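Local coordinates for protein Esterase/lipase (Uncultured bacterium, PDB 3K6K) that probably hydrolyses carboxylic ester bonds as a hormone-sensitive-lipase-like esterase with the alpha/beta hydrolase fold, at residues M16-F21 and P277-V282; E50-A55 and H99-T104; L184-D189 and M243-G248; S193-S198 and L253-T258. All coordinates share one frame; numbering follows the deposited sequence.

Contact 1: residues M16-F21 and P277-V282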
loop_
_atom_site.group_PDB
_atom_site.type_symbol
_atom_site.label_atom_id
_atom_site.label_comp_id
_atom_site.label_asym_id
_atom_site.label_seq_id
_atom_site.Cartn_x
_atom_site.Cartn_y
_atom_site.Cartn_z
ATOM N N MET A 16 -11.193 21.381 10.007
ATOM C CA MET A 16 -12.016 20.582 10.898
ATOM C C MET A 16 -11.213 19.388 11.410
ATOM O O MET A 16 -10.329 18.903 10.718
ATOM C CB MET A 16 -13.195 19.927 10.169
ATOM C CG MET A 16 -13.907 20.732 9.147
ATOM S SD MET A 16 -15.527 21.022 9.772
ATOM C CE MET A 16 -15.060 22.307 10.917
ATOM N N ASP A 17 -11.598 18.879 12.587
ATOM C CA ASP A 17 -11.193 17.545 12.996
ATOM C C ASP A 17 -11.763 16.537 12.005
ATOM O O ASP A 17 -12.939 16.606 11.689
ATOM C CB ASP A 17 -11.700 17.159 14.407
ATOM C CG ASP A 17 -11.109 15.847 14.859
ATOM O OD1 ASP A 17 -11.673 14.751 14.583
ATOM O OD2 ASP A 17 -9.990 15.886 15.416
ATOM N N PRO A 18 -10.944 15.591 11.529
ATOM C CA PRO A 18 -11.569 14.712 10.574
ATOM C C PRO A 18 -12.894 14.069 10.994
ATOM O O PRO A 18 -13.784 13.899 10.142
ATOM C CB PRO A 18 -10.485 13.674 10.309
ATOM C CG PRO A 18 -9.250 14.518 10.313
ATOM C CD PRO A 18 -9.472 15.408 11.540
ATOM N N ARG A 19 -13.065 13.726 12.258
ATOM C CA ARG A 19 -14.287 13.020 12.659
ATOM C C ARG A 19 -15.508 13.963 12.568
ATOM O O ARG A 19 -16.641 13.508 12.389
ATOM C CB ARG A 19 -14.143 12.370 14.036
ATOM C CG ARG A 19 -13.305 11.059 14.031
ATOM C CD ARG A 19 -13.265 10.500 15.464
ATOM N NE ARG A 19 -14.627 10.147 15.912
ATOM C CZ ARG A 19 -15.014 9.822 17.153
ATOM N NH1 ARG A 19 -14.155 9.766 18.173
ATOM N NH2 ARG A 19 -16.296 9.538 17.365
ATOM N N ASP A 20 -15.231 15.265 12.633
ATOM C CA ASP A 20 -16.277 16.281 12.608
ATOM C C ASP A 20 -16.718 16.457 11.175
ATOM O O ASP A 20 -17.897 16.620 10.933
ATOM C CB ASP A 20 -15.841 17.612 13.292
ATOM C CG ASP A 20 -15.624 17.425 14.808
ATOM O OD1 ASP A 20 -16.166 16.398 15.335
ATOM O OD2 ASP A 20 -14.903 18.230 15.483
ATOM N N PHE A 21 -15.766 16.371 10.242
ATOM C CA PHE A 21 -16.076 16.523 8.841
ATOM C C PHE A 21 -16.907 15.317 8.414
ATOM O O PHE A 21 -17.839 15.470 7.647
ATOM C CB PHE A 21 -14.800 16.634 7.983
ATOM C CG PHE A 21 -15.073 16.842 6.477
ATOM C CD1 PHE A 21 -14.490 16.001 5.524
ATOM C CD2 PHE A 21 -15.885 17.884 6.034
ATOM C CE1 PHE A 21 -14.718 16.191 4.163
ATOM C CE2 PHE A 21 -16.136 18.085 4.665
ATOM C CZ PHE A 21 -15.540 17.217 3.728
ATOM N N PRO A 277 -6.361 7.492 7.517
ATOM C CA PRO A 277 -7.232 7.439 8.699
ATOM C C PRO A 277 -8.362 8.506 8.675
ATOM O O PRO A 277 -8.117 9.703 8.431
ATOM C CB PRO A 277 -6.270 7.711 9.882
ATOM C CG PRO A 277 -4.884 7.644 9.342
ATOM C CD PRO A 277 -4.927 7.531 7.849
ATOM N N ASP A 278 -9.589 8.085 8.963
ATOM C CA ASP A 278 -10.716 9.060 9.048
ATOM C C ASP A 278 -10.988 9.879 7.748
ATOM O O ASP A 278 -11.675 10.925 7.808
ATOM C CB ASP A 278 -10.477 10.080 10.194
ATOM C CG ASP A 278 -10.350 9.423 11.570
ATOM O OD1 ASP A 278 -11.097 8.479 11.884
ATOM O OD2 ASP A 278 -9.514 9.909 12.367
ATOM N N MET A 279 -10.444 9.464 6.604
ATOM C CA MET A 279 -10.737 10.171 5.329
ATOM C C MET A 279 -11.840 9.486 4.524
ATOM O O MET A 279 -11.884 8.257 4.446
ATOM C CB MET A 279 -9.480 10.345 4.461
ATOM C CG MET A 279 -8.463 11.331 5.106
ATOM S SD MET A 279 -9.274 12.959 5.177
ATOM C CE MET A 279 -9.569 12.894 6.953
ATOM N N PRO A 280 -12.749 10.263 3.958
ATOM C CA PRO A 280 -13.835 9.646 3.166
ATOM C C PRO A 280 -13.407 9.509 1.721
ATOM O O PRO A 280 -12.268 9.857 1.370
ATOM C CB PRO A 280 -14.952 10.699 3.260
ATOM C CG PRO A 280 -14.124 12.056 3.206
ATOM C CD PRO A 280 -12.995 11.708 4.189
ATOM N N HIS A 281 -14.327 9.028 0.898
ATOM C CA HIS A 281 -14.109 8.809 -0.506
ATOM C C HIS A 281 -13.529 10.044 -1.165
ATOM O O HIS A 281 -14.048 11.137 -0.958
ATOM C CB HIS A 281 -15.460 8.519 -1.115
ATOM C CG HIS A 281 -15.392 7.818 -2.427
ATOM N ND1 HIS A 281 -14.544 6.756 -2.657
ATOM C CD2 HIS A 281 -16.074 8.023 -3.584
ATOM C CE1 HIS A 281 -14.712 6.336 -3.896
ATOM N NE2 HIS A 281 -15.631 7.081 -4.479
ATOM N N VAL A 282 -12.503 9.861 -1.988
ATOM C CA VAL A 282 -11.805 10.934 -2.697
ATOM C C VAL A 282 -11.617 12.206 -1.823
ATOM O O VAL A 282 -11.955 13.318 -2.203
ATOM C CB VAL A 282 -12.422 11.284 -4.101
ATOM C CG1 VAL A 282 -11.415 12.132 -4.870
ATOM C CG2 VAL A 282 -12.777 9.997 -4.972
HETATM O O HOH W 1 -13.064 13.242 7.456
#

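Contact 2: residues E50-A55 and H99-T104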
loop_
_atom_site.group_PDB
_atom_site.type_symbol
_atom_site.label_atom_id
_atom_site.label_comp_id
_atom_site.label_asym_id
_atom_site.label_seq_id
_atom_site.Cartn_x
_atom_site.Cartn_y
_atom_site.Cartn_z
ATOM N N GLU A 50 -18.718 24.554 -8.213
ATOM C CA GLU A 50 -18.234 25.921 -8.505
ATOM C C GLU A 50 -17.804 26.701 -7.261
ATOM O O GLU A 50 -16.957 27.578 -7.355
ATOM C CB GLU A 50 -19.283 26.729 -9.265
ATOM C CG GLU A 50 -18.861 27.161 -10.655
ATOM C CD GLU A 50 -19.915 26.782 -11.733
ATOM O OE1 GLU A 50 -21.035 27.355 -11.675
ATOM O OE2 GLU A 50 -19.617 25.908 -12.620
ATOM N N ARG A 51 -18.397 26.376 -6.110
ATOM C CA ARG A 51 -18.069 26.999 -4.807
ATOM C C ARG A 51 -16.668 26.717 -4.217
ATOM O O ARG A 51 -16.198 27.478 -3.375
ATOM C CB ARG A 51 -19.104 26.605 -3.729
ATOM C CG ARG A 51 -20.232 27.619 -3.437
ATOM C CD ARG A 51 -21.450 27.496 -4.383
ATOM N NE ARG A 51 -21.444 28.454 -5.521
ATOM C CZ ARG A 51 -22.376 29.395 -5.747
ATOM N NH1 ARG A 51 -23.407 29.525 -4.908
ATOM N NH2 ARG A 51 -22.291 30.197 -6.821
ATOM N N PHE A 52 -16.028 25.618 -4.601
ATOM C CA PHE A 52 -14.750 25.248 -4.011
ATOM C C PHE A 52 -13.623 25.990 -4.687
ATOM O O PHE A 52 -13.683 26.231 -5.900
ATOM C CB PHE A 52 -14.522 23.756 -4.150
ATOM C CG PHE A 52 -15.331 22.930 -3.204
ATOM C CD1 PHE A 52 -14.707 22.189 -2.204
ATOM C CD2 PHE A 52 -16.717 22.884 -3.300
ATOM C CE1 PHE A 52 -15.465 21.404 -1.328
ATOM C CE2 PHE A 52 -17.474 22.100 -2.418
ATOM C CZ PHE A 52 -16.850 21.365 -1.440
ATOM N N PRO A 53 -12.580 26.352 -3.925
ATOM C CA PRO A 53 -11.509 27.157 -4.515
ATOM C C PRO A 53 -10.670 26.344 -5.506
ATOM O O PRO A 53 -10.710 25.116 -5.469
ATOM C CB PRO A 53 -10.711 27.623 -3.300
ATOM C CG PRO A 53 -10.838 26.495 -2.335
ATOM C CD PRO A 53 -12.292 26.014 -2.515
ATOM N N ARG A 54 -9.986 27.052 -6.408
ATOM C CA ARG A 54 -9.176 26.499 -7.495
ATOM C C ARG A 54 -7.750 27.088 -7.381
ATOM O O ARG A 54 -7.577 28.186 -6.892
ATOM C CB ARG A 54 -9.799 26.850 -8.848
ATOM C CG ARG A 54 -11.203 26.336 -8.993
ATOM C CD ARG A 54 -11.859 26.953 -10.166
ATOM N NE ARG A 54 -13.274 26.581 -10.350
ATOM C CZ ARG A 54 -14.000 26.960 -11.412
ATOM N NH1 ARG A 54 -13.444 27.720 -12.370
ATOM N NH2 ARG A 54 -15.267 26.585 -11.528
ATOM N N ALA A 55 -6.713 26.374 -7.778
ATOM C CA ALA A 55 -5.401 26.909 -7.448
ATOM C C ALA A 55 -5.152 28.254 -8.171
ATOM O O ALA A 55 -5.505 28.430 -9.347
ATOM C CB ALA A 55 -4.298 25.884 -7.704
ATOM N N HIS A 99 -14.297 18.977 -10.946
ATOM C CA HIS A 99 -13.076 18.447 -10.288
ATOM C C HIS A 99 -11.939 19.492 -10.307
ATOM O O HIS A 99 -10.820 19.279 -9.774
ATOM C CB HIS A 99 -12.676 17.088 -10.873
ATOM C CG HIS A 99 -13.571 15.977 -10.429
ATOM N ND1 HIS A 99 -13.096 14.829 -9.814
ATOM C CD2 HIS A 99 -14.922 15.878 -10.414
ATOM C CE1 HIS A 99 -14.119 14.053 -9.489
ATOM N NE2 HIS A 99 -15.238 14.663 -9.853
ATOM N N LEU A 100 -12.292 20.661 -10.838
ATOM C CA LEU A 100 -11.340 21.717 -10.863
ATOM C C LEU A 100 -10.658 21.832 -9.577
ATOM O O LEU A 100 -9.429 21.987 -9.600
ATOM C CB LEU A 100 -11.948 23.058 -11.240
ATOM C CG LEU A 100 -12.247 22.924 -12.709
ATOM C CD1 LEU A 100 -13.167 24.057 -13.126
ATOM C CD2 LEU A 100 -10.972 22.961 -13.473
ATOM N N VAL A 101 -11.395 21.821 -8.477
ATOM C CA VAL A 101 -10.829 21.890 -7.148
ATOM C C VAL A 101 -9.649 20.940 -6.916
ATOM O O VAL A 101 -8.649 21.348 -6.440
ATOM C CB VAL A 101 -11.875 21.812 -5.990
ATOM C CG1 VAL A 101 -12.655 20.561 -6.015
ATOM C CG2 VAL A 101 -11.209 21.972 -4.698
ATOM N N LEU A 102 -9.786 19.692 -7.299
ATOM C CA LEU A 102 -8.756 18.716 -7.122
ATOM C C LEU A 102 -7.614 18.913 -8.170
ATOM O O LEU A 102 -6.443 19.010 -7.778
ATOM C CB LEU A 102 -9.371 17.331 -7.162
ATOM C CG LEU A 102 -8.438 16.101 -7.155
ATOM C CD1 LEU A 102 -7.225 16.289 -6.299
ATOM C CD2 LEU A 102 -9.205 14.880 -6.670
ATOM N N THR A 103 -7.966 19.010 -9.469
ATOM C CA THR A 103 -7.009 18.946 -10.601
ATOM C C THR A 103 -6.147 20.172 -10.786
ATOM O O THR A 103 -5.013 20.076 -11.259
ATOM C CB THR A 103 -7.694 18.616 -11.949
ATOM O OG1 THR A 103 -8.596 19.670 -12.339
ATOM C CG2 THR A 103 -8.443 17.305 -11.855
ATOM N N THR A 104 -6.676 21.327 -10.398
ATOM C CA THR A 104 -5.886 22.543 -10.427
ATOM C C THR A 104 -4.794 22.458 -9.403
ATOM O O THR A 104 -3.689 22.978 -9.630
ATOM C CB THR A 104 -6.728 23.837 -10.206
ATOM O OG1 THR A 104 -7.493 23.708 -9.005
ATOM C CG2 THR A 104 -7.681 24.106 -11.414
HETATM O O HOH W 2 -8.406 23.637 -4.725
#

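Contact 3: residues L184-D189 and M243-G248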
loop_
_atom_site.group_PDB
_atom_site.type_symbol
_atom_site.label_atom_id
_atom_site.label_comp_id
_atom_site.label_asym_id
_atom_site.label_seq_id
_atom_site.Cartn_x
_atom_site.Cartn_y
_atom_site.Cartn_z
ATOM N N LEU A 184 -7.104 7.709 -7.049
ATOM C CA LEU A 184 -7.599 8.245 -5.789
ATOM C C LEU A 184 -8.903 7.468 -5.542
ATOM O O LEU A 184 -9.854 7.632 -6.325
ATOM C CB LEU A 184 -7.841 9.758 -6.002
ATOM C CG LEU A 184 -6.742 10.795 -5.767
ATOM C CD1 LEU A 184 -5.303 10.239 -5.769
ATOM C CD2 LEU A 184 -6.847 12.124 -6.564
ATOM N N SER A 185 -8.939 6.564 -4.541
ATOM C CA SER A 185 -10.126 5.768 -4.216
ATOM C C SER A 185 -10.721 5.083 -5.458
ATOM O O SER A 185 -11.937 5.229 -5.728
ATOM C CB SER A 185 -11.239 6.654 -3.626
ATOM O OG SER A 185 -10.881 7.246 -2.359
ATOM N N PRO A 186 -9.900 4.302 -6.199
ATOM C CA PRO A 186 -10.368 3.765 -7.465
ATOM C C PRO A 186 -11.586 2.825 -7.360
ATOM O O PRO A 186 -11.690 2.028 -6.416
ATOM C CB PRO A 186 -9.129 3.038 -8.023
ATOM C CG PRO A 186 -8.259 2.828 -6.910
ATOM C CD PRO A 186 -8.557 3.811 -5.849
ATOM N N PHE A 187 -12.518 2.957 -8.298
ATOM C CA PHE A 187 -13.714 2.072 -8.369
ATOM C C PHE A 187 -13.378 1.017 -9.405
ATOM O O PHE A 187 -13.345 1.306 -10.596
ATOM C CB PHE A 187 -14.934 2.896 -8.793
ATOM C CG PHE A 187 -16.261 2.124 -8.804
ATOM C CD1 PHE A 187 -17.324 2.597 -9.547
ATOM C CD2 PHE A 187 -16.450 0.971 -8.020
ATOM C CE1 PHE A 187 -18.515 1.942 -9.565
ATOM C CE2 PHE A 187 -17.645 0.335 -7.997
ATOM C CZ PHE A 187 -18.700 0.823 -8.766
ATOM N N VAL A 188 -13.069 -0.196 -8.958
ATOM C CA VAL A 188 -12.488 -1.151 -9.855
ATOM C C VAL A 188 -13.117 -2.517 -9.782
ATOM O O VAL A 188 -12.647 -3.442 -10.448
ATOM C CB VAL A 188 -10.964 -1.272 -9.663
ATOM C CG1 VAL A 188 -10.283 -0.141 -10.360
ATOM C CG2 VAL A 188 -10.588 -1.351 -8.185
ATOM N N ASP A 189 -14.164 -2.657 -8.981
ATOM C CA ASP A 189 -14.894 -3.917 -8.938
ATOM C C ASP A 189 -16.392 -3.682 -8.932
ATOM O O ASP A 189 -16.978 -3.602 -7.865
ATOM C CB ASP A 189 -14.541 -4.695 -7.697
ATOM C CG ASP A 189 -15.065 -6.130 -7.738
ATOM O OD1 ASP A 189 -14.657 -6.945 -6.897
ATOM O OD2 ASP A 189 -15.892 -6.450 -8.615
ATOM N N MET A 243 2.122 2.081 -10.090
ATOM C CA MET A 243 0.871 2.557 -9.569
ATOM C C MET A 243 1.072 3.179 -8.186
ATOM O O MET A 243 1.805 2.626 -7.351
ATOM C CB MET A 243 -0.079 1.385 -9.461
ATOM C CG MET A 243 -0.607 0.831 -10.783
ATOM S SD MET A 243 -1.722 -0.533 -10.348
ATOM C CE MET A 243 -2.453 -1.090 -11.896
ATOM N N LEU A 244 0.456 4.353 -7.977
ATOM C CA LEU A 244 0.303 4.947 -6.660
ATOM C C LEU A 244 -1.207 5.000 -6.471
ATOM O O LEU A 244 -1.916 5.539 -7.319
ATOM C CB LEU A 244 0.935 6.331 -6.605
ATOM C CG LEU A 244 0.824 7.073 -5.239
ATOM C CD1 LEU A 244 1.796 6.497 -4.104
ATOM C CD2 LEU A 244 0.988 8.585 -5.430
ATOM N N ILE A 245 -1.705 4.330 -5.428
ATOM C CA ILE A 245 -3.106 4.369 -4.997
ATOM C C ILE A 245 -3.221 5.125 -3.636
ATOM O O ILE A 245 -2.478 4.867 -2.670
ATOM C CB ILE A 245 -3.722 2.916 -4.889
ATOM C CG1 ILE A 245 -3.509 2.119 -6.170
ATOM C CG2 ILE A 245 -5.235 2.977 -4.617
ATOM C CD1 ILE A 245 -3.705 0.730 -5.994
ATOM N N HIS A 246 -4.090 6.118 -3.561
ATOM C CA HIS A 246 -4.467 6.650 -2.250
ATOM C C HIS A 246 -5.906 6.314 -1.934
ATOM O O HIS A 246 -6.709 6.160 -2.866
ATOM C CB HIS A 246 -4.257 8.135 -2.194
ATOM C CG HIS A 246 -2.836 8.498 -1.998
ATOM N ND1 HIS A 246 -2.429 9.759 -1.624
ATOM C CD2 HIS A 246 -1.721 7.734 -2.045
ATOM C CE1 HIS A 246 -1.115 9.769 -1.513
ATOM N NE2 HIS A 246 -0.663 8.542 -1.728
ATOM N N VAL A 247 -6.260 6.203 -0.656
ATOM C CA VAL A 247 -7.661 5.935 -0.333
ATOM C C VAL A 247 -7.865 6.249 1.152
ATOM O O VAL A 247 -6.877 6.350 1.912
ATOM C CB VAL A 247 -8.003 4.422 -0.706
ATOM C CG1 VAL A 247 -7.110 3.411 0.112
ATOM C CG2 VAL A 247 -9.480 4.094 -0.599
ATOM N N GLY A 248 -9.126 6.404 1.569
ATOM C CA GLY A 248 -9.468 6.633 2.963
ATOM C C GLY A 248 -9.986 5.387 3.650
ATOM O O GLY A 248 -10.361 4.406 2.975
#

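Contact 4: residues S193-S198 and L253-T258. With SO4 (sulfate ion), chain I; SO4 (sulfate ion), chain F.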
loop_
_atom_site.group_PDB
_atom_site.type_symbol
_atom_site.label_atom_id
_atom_site.label_comp_id
_atom_site.label_asym_id
_atom_site.label_seq_id
_atom_site.Cartn_x
_atom_site.Cartn_y
_atom_site.Cartn_z
ATOM N N SER A 193 -18.760 -6.621 -3.701
ATOM C CA SER A 193 -18.978 -7.943 -3.066
ATOM C C SER A 193 -17.946 -8.269 -2.010
ATOM O O SER A 193 -18.109 -9.225 -1.220
ATOM C CB SER A 193 -19.121 -9.016 -4.147
ATOM O OG SER A 193 -17.918 -9.174 -4.886
ATOM N N ARG A 194 -16.881 -7.465 -2.011
ATOM C CA ARG A 194 -15.645 -7.651 -1.254
ATOM C C ARG A 194 -15.840 -7.138 0.191
ATOM O O ARG A 194 -16.913 -6.603 0.525
ATOM C CB ARG A 194 -14.498 -6.952 -2.043
ATOM C CG ARG A 194 -14.045 -7.890 -3.157
ATOM C CD ARG A 194 -13.069 -7.455 -4.246
ATOM N NE ARG A 194 -12.179 -8.583 -4.288
ATOM C CZ ARG A 194 -12.256 -9.634 -5.095
ATOM N NH1 ARG A 194 -13.097 -9.717 -6.106
ATOM N NH2 ARG A 194 -11.404 -10.602 -4.897
ATOM N N TRP A 195 -14.830 -7.289 1.043
ATOM C CA TRP A 195 -15.003 -7.074 2.469
ATOM C C TRP A 195 -15.497 -5.657 2.873
ATOM O O TRP A 195 -16.453 -5.540 3.678
ATOM C CB TRP A 195 -13.719 -7.446 3.194
ATOM C CG TRP A 195 -13.765 -7.271 4.676
ATOM C CD1 TRP A 195 -14.135 -8.231 5.585
ATOM C CD2 TRP A 195 -13.468 -6.063 5.470
ATOM N NE1 TRP A 195 -14.055 -7.720 6.870
ATOM C CE2 TRP A 195 -13.650 -6.404 6.831
ATOM C CE3 TRP A 195 -13.019 -4.777 5.163
ATOM C CZ2 TRP A 195 -13.447 -5.487 7.888
ATOM C CZ3 TRP A 195 -12.809 -3.864 6.219
ATOM C CH2 TRP A 195 -13.046 -4.221 7.566
ATOM N N SER A 196 -14.870 -4.588 2.343
ATOM C CA SER A 196 -15.268 -3.235 2.761
ATOM C C SER A 196 -16.692 -2.931 2.292
ATOM O O SER A 196 -17.402 -2.153 2.940
ATOM C CB SER A 196 -14.283 -2.135 2.274
ATOM O OG SER A 196 -14.085 -2.168 0.858
ATOM N N ASN A 197 -17.109 -3.519 1.176
ATOM C CA ASN A 197 -18.460 -3.250 0.650
ATOM C C ASN A 197 -19.550 -3.484 1.668
ATOM O O ASN A 197 -20.573 -2.799 1.658
ATOM C CB ASN A 197 -18.777 -4.079 -0.583
ATOM C CG ASN A 197 -17.882 -3.745 -1.712
ATOM O OD1 ASN A 197 -18.240 -3.000 -2.645
ATOM N ND2 ASN A 197 -16.658 -4.212 -1.609
ATOM N N SER A 198 -19.344 -4.435 2.550
ATOM C CA SER A 198 -20.409 -4.709 3.508
ATOM C C SER A 198 -19.957 -4.196 4.858
ATOM O O SER A 198 -20.706 -3.535 5.573
ATOM C CB SER A 198 -20.740 -6.202 3.571
ATOM O OG SER A 198 -19.560 -6.943 3.782
ATOM N N LEU A 253 -15.462 1.093 -0.750
ATOM C CA LEU A 253 -14.589 0.643 -1.859
ATOM C C LEU A 253 -13.073 0.564 -1.446
ATOM O O LEU A 253 -12.155 0.606 -2.271
ATOM C CB LEU A 253 -14.772 1.535 -3.093
ATOM C CG LEU A 253 -16.189 1.779 -3.644
ATOM C CD1 LEU A 253 -16.172 2.527 -4.975
ATOM C CD2 LEU A 253 -16.902 0.426 -3.820
ATOM N N LEU A 254 -12.841 0.476 -0.157
ATOM C CA LEU A 254 -11.510 0.221 0.356
ATOM C C LEU A 254 -10.956 -1.079 -0.174
ATOM O O LEU A 254 -9.750 -1.148 -0.453
ATOM C CB LEU A 254 -11.478 0.157 1.885
ATOM C CG LEU A 254 -10.092 -0.132 2.515
ATOM C CD1 LEU A 254 -9.141 0.985 2.261
ATOM C CD2 LEU A 254 -10.212 -0.371 4.064
ATOM N N SER A 255 -11.786 -2.119 -0.280
ATOM C CA SER A 255 -11.225 -3.398 -0.721
ATOM C C SER A 255 -10.918 -3.328 -2.232
ATOM O O SER A 255 -10.214 -4.190 -2.724
ATOM C CB SER A 255 -12.109 -4.597 -0.358
ATOM O OG SER A 255 -12.328 -4.683 1.049
ATOM N N ASP A 256 -11.414 -2.299 -2.946
ATOM C CA ASP A 256 -11.017 -2.071 -4.356
ATOM C C ASP A 256 -9.508 -1.706 -4.456
ATOM O O ASP A 256 -8.754 -2.228 -5.314
ATOM C CB ASP A 256 -11.841 -0.958 -5.054
ATOM C CG ASP A 256 -13.223 -1.450 -5.622
ATOM O OD1 ASP A 256 -13.652 -0.909 -6.637
ATOM O OD2 ASP A 256 -13.882 -2.366 -5.102
ATOM N N SER A 257 -9.109 -0.791 -3.590
ATOM C CA SER A 257 -7.727 -0.405 -3.454
ATOM C C SER A 257 -6.824 -1.528 -3.003
ATOM O O SER A 257 -5.817 -1.773 -3.655
ATOM C CB SER A 257 -7.585 0.818 -2.546
ATOM O OG SER A 257 -8.046 1.964 -3.233
ATOM N N THR A 258 -7.145 -2.204 -1.909
ATOM C CA THR A 258 -6.306 -3.266 -1.417
ATOM C C THR A 258 -6.316 -4.418 -2.432
ATOM O O THR A 258 -5.276 -5.092 -2.669
ATOM C CB THR A 258 -6.784 -3.808 -0.038
ATOM O OG1 THR A 258 -8.081 -4.362 -0.216
ATOM C CG2 THR A 258 -6.965 -2.801 0.870
HETATM S S SO4 I . -8.044 -7.907 0.166
HETATM O O1 SO4 I . -8.801 -6.668 0.372
HETATM O O2 SO4 I . -8.274 -8.779 1.325
HETATM O O3 SO4 I . -8.477 -8.505 -1.117
HETATM O O4 SO4 I . -6.597 -7.697 0.125
HETATM S S SO4 F . -11.575 -13.688 -6.950
HETATM O O1 SO4 F . -12.061 -13.222 -5.648
HETATM O O2 SO4 F . -10.803 -14.931 -6.721
HETATM O O3 SO4 F . -12.692 -13.826 -7.898
HETATM O O4 SO4 F . -10.680 -12.737 -7.593
HETATM O O HOH W 3 -14.422 -2.766 -2.543
#

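Contact 1: residues M16-F21 and P277-V282
The F21 ring meets the P280 ring obliquely, CE1 to CG at 4.3 Å, while water 1 sits at the ring edge, in its plane. Away from this pair, F21 packs against the rings of Y286 and F289. P18, in the first turn of helix 18-30, touches two residues of the loop: its CB rests 3.6 Å from D278 CB and just as close to M279 CE. The M279 chain bends at chi2 (-64°) and again at chi3, which brings its methyl CE back against P18 CB and CG. R19 lays its CG alongside D278 OD1, with no charged contact; its backbone N is instead taken by D17 OD1 at 2.9 Å, the N-cap bond of this helix. Water 1 donates to P18 O and D278 O, at 2.9 and 2.7 Å. The helix start is thus held by apolar packing and one bridging water, without a direct hydrogen bond, against the loop carrying H281, the probable catalytic histidine, which bonds E251.

Contact 2: residues E50-A55 and H99-T104
R54 and L100 meet with the leucine methyl CD1 over the centre of one guanidinium face, 3.5 Å from CZ. Extended from CG to NE, the arginine chain carries CG and CD past L100 CB on the way to that flat end. One residue on, A55 N gives a nearly straight bond to T104 OG1 (3.0 Å, 165°), and A55 CB lies against T104 O. At the other end, V101 packs on F52 and on the P53 carbonyl: its CB touches F52 CB at 3.8 Å, and its CG2 comes to 3.3 Å from P53 O. In the next shell, T104 OG1 hands its own proton to L100 O at 2.7 Å, tilted 33° from the carbonyl plane, and that oxygen also receives T104 N. A chi1 of 53° tucks the hydroxyl between the backbone N and carbonyl carbon, within range of both partners. A valine in place of T104 would probably leave A55 N without its acceptor and L100 O with one donor fewer. Further out, L60 of strand 59-65 touches both R54 and L100, and Q73 of strand 68-74 touches L100 and T104. One hydroxyl thus provides the direct hydrogen bond between loop and helix 96-110, and most of the rest is packing, with the arginine's flat end lying on hydrocarbon instead of pairing across the contact.

Contact 3: residues L184-D189 and M243-G248
In I245 a chi1 of -52°, measured to CG1, puts CG2 anti to the backbone N, and this branch reaches P186, 3.6 Å from its CD and slightly farther from CG; the two side chains cross at about a right angle. In V247, with CG1 at 61°, CG2 is again anti to N and meets S185 OG at 3.9 Å. Between these two packing points runs the one direct hydrogen bond of the contact, S185 N to H246 O, 2.8 Å long and almost straight at 175°. It continues the parallel pairing of strands 180-184 and 243-248, where L184 faces H246, at the point where the first strand gives way to a loop. L184 CD1 lies 4.3 Å from H246 CB on the sheet face covered by I300 of helix 291-305, while I245 and V247 pack on S257 of helix 254-266. The imidazole bonds S296 OG through ND1. S185 OG is hydrogen-bonded to E251 OE2 and V282 N, and the same carboxylate oxygen receives G248 N. E251 and H281 complete a probable Ser-His-Glu triad with S157. The buried serine thus ties the carboxylate and the histidine loop together at the C-terminal ends of strands 180-184 and 243-248, and probably acts as a second-shell residue that steadies the acid member.

Contact 4: residues S193-S198 and L253-T258
S255 lays its CB against R194 CB, 3.8 Å apart, and brings its OG to the edge of the W195 ring. That hydroxyl accepts S196 N at 2.9 Å, and S196 OG in turn accepts S255 N at 2.6 Å, both with angles of 155°. The exchange works because chi1 of S196 (55°) sets OG between its backbone N and carbonyl carbon, facing the first turn of helix 254-266. Each hydroxyl has a further partner: A252 O for S196, and E262 OE1 of the second subunit for S255. L254 CB packs on S196, and L253 CD2 meets N197 OD1 at 3.9 Å. Water 3 links the segments a second way, accepting from N197 ND2 at 2.8 Å and donating to D256 OD2 at 2.6 Å. R194 reaches past all this: NH2 bonds O1 of the chain F sulfate, probably from the crystallisation liquor, at 2.8 Å near the guanidinium plane, and NH1 makes a salt bridge with D189. A methionine at R194 would probably strand the D189 carboxylate without its charged mate and cost the sulfate a donor. Helix 195-199 thus abuts the start of helix 254-266, whose L254 and S257 lie on strands 243-248 and 271-276, while W195 makes a cation-pi contact with R263 of the second subunit.

From the N terminus, 16-21 opens the longest loop, which closes only at 277-282 as contact 1; the other three contacts all fall within it. Contact 2 closes first, joining the loop after helix 38-49 to helix 96-110. Contacts 3 and 4 then cross: 184-189, 193-198, 243-248 and 253-258 alternate, so the connection leaving strand 180-184 meets strand 243-248 first and the start of helix 254-266 next. They touch through D256 OD1, which takes V188 N and D189 N. Contact 1 meets contact 3 where M279 packs on G248, and contact 4 where H281 touches L253; L102 of contact 2 packs on V282 and L184. The centres of contacts 2 and 4 are about 28 Å apart.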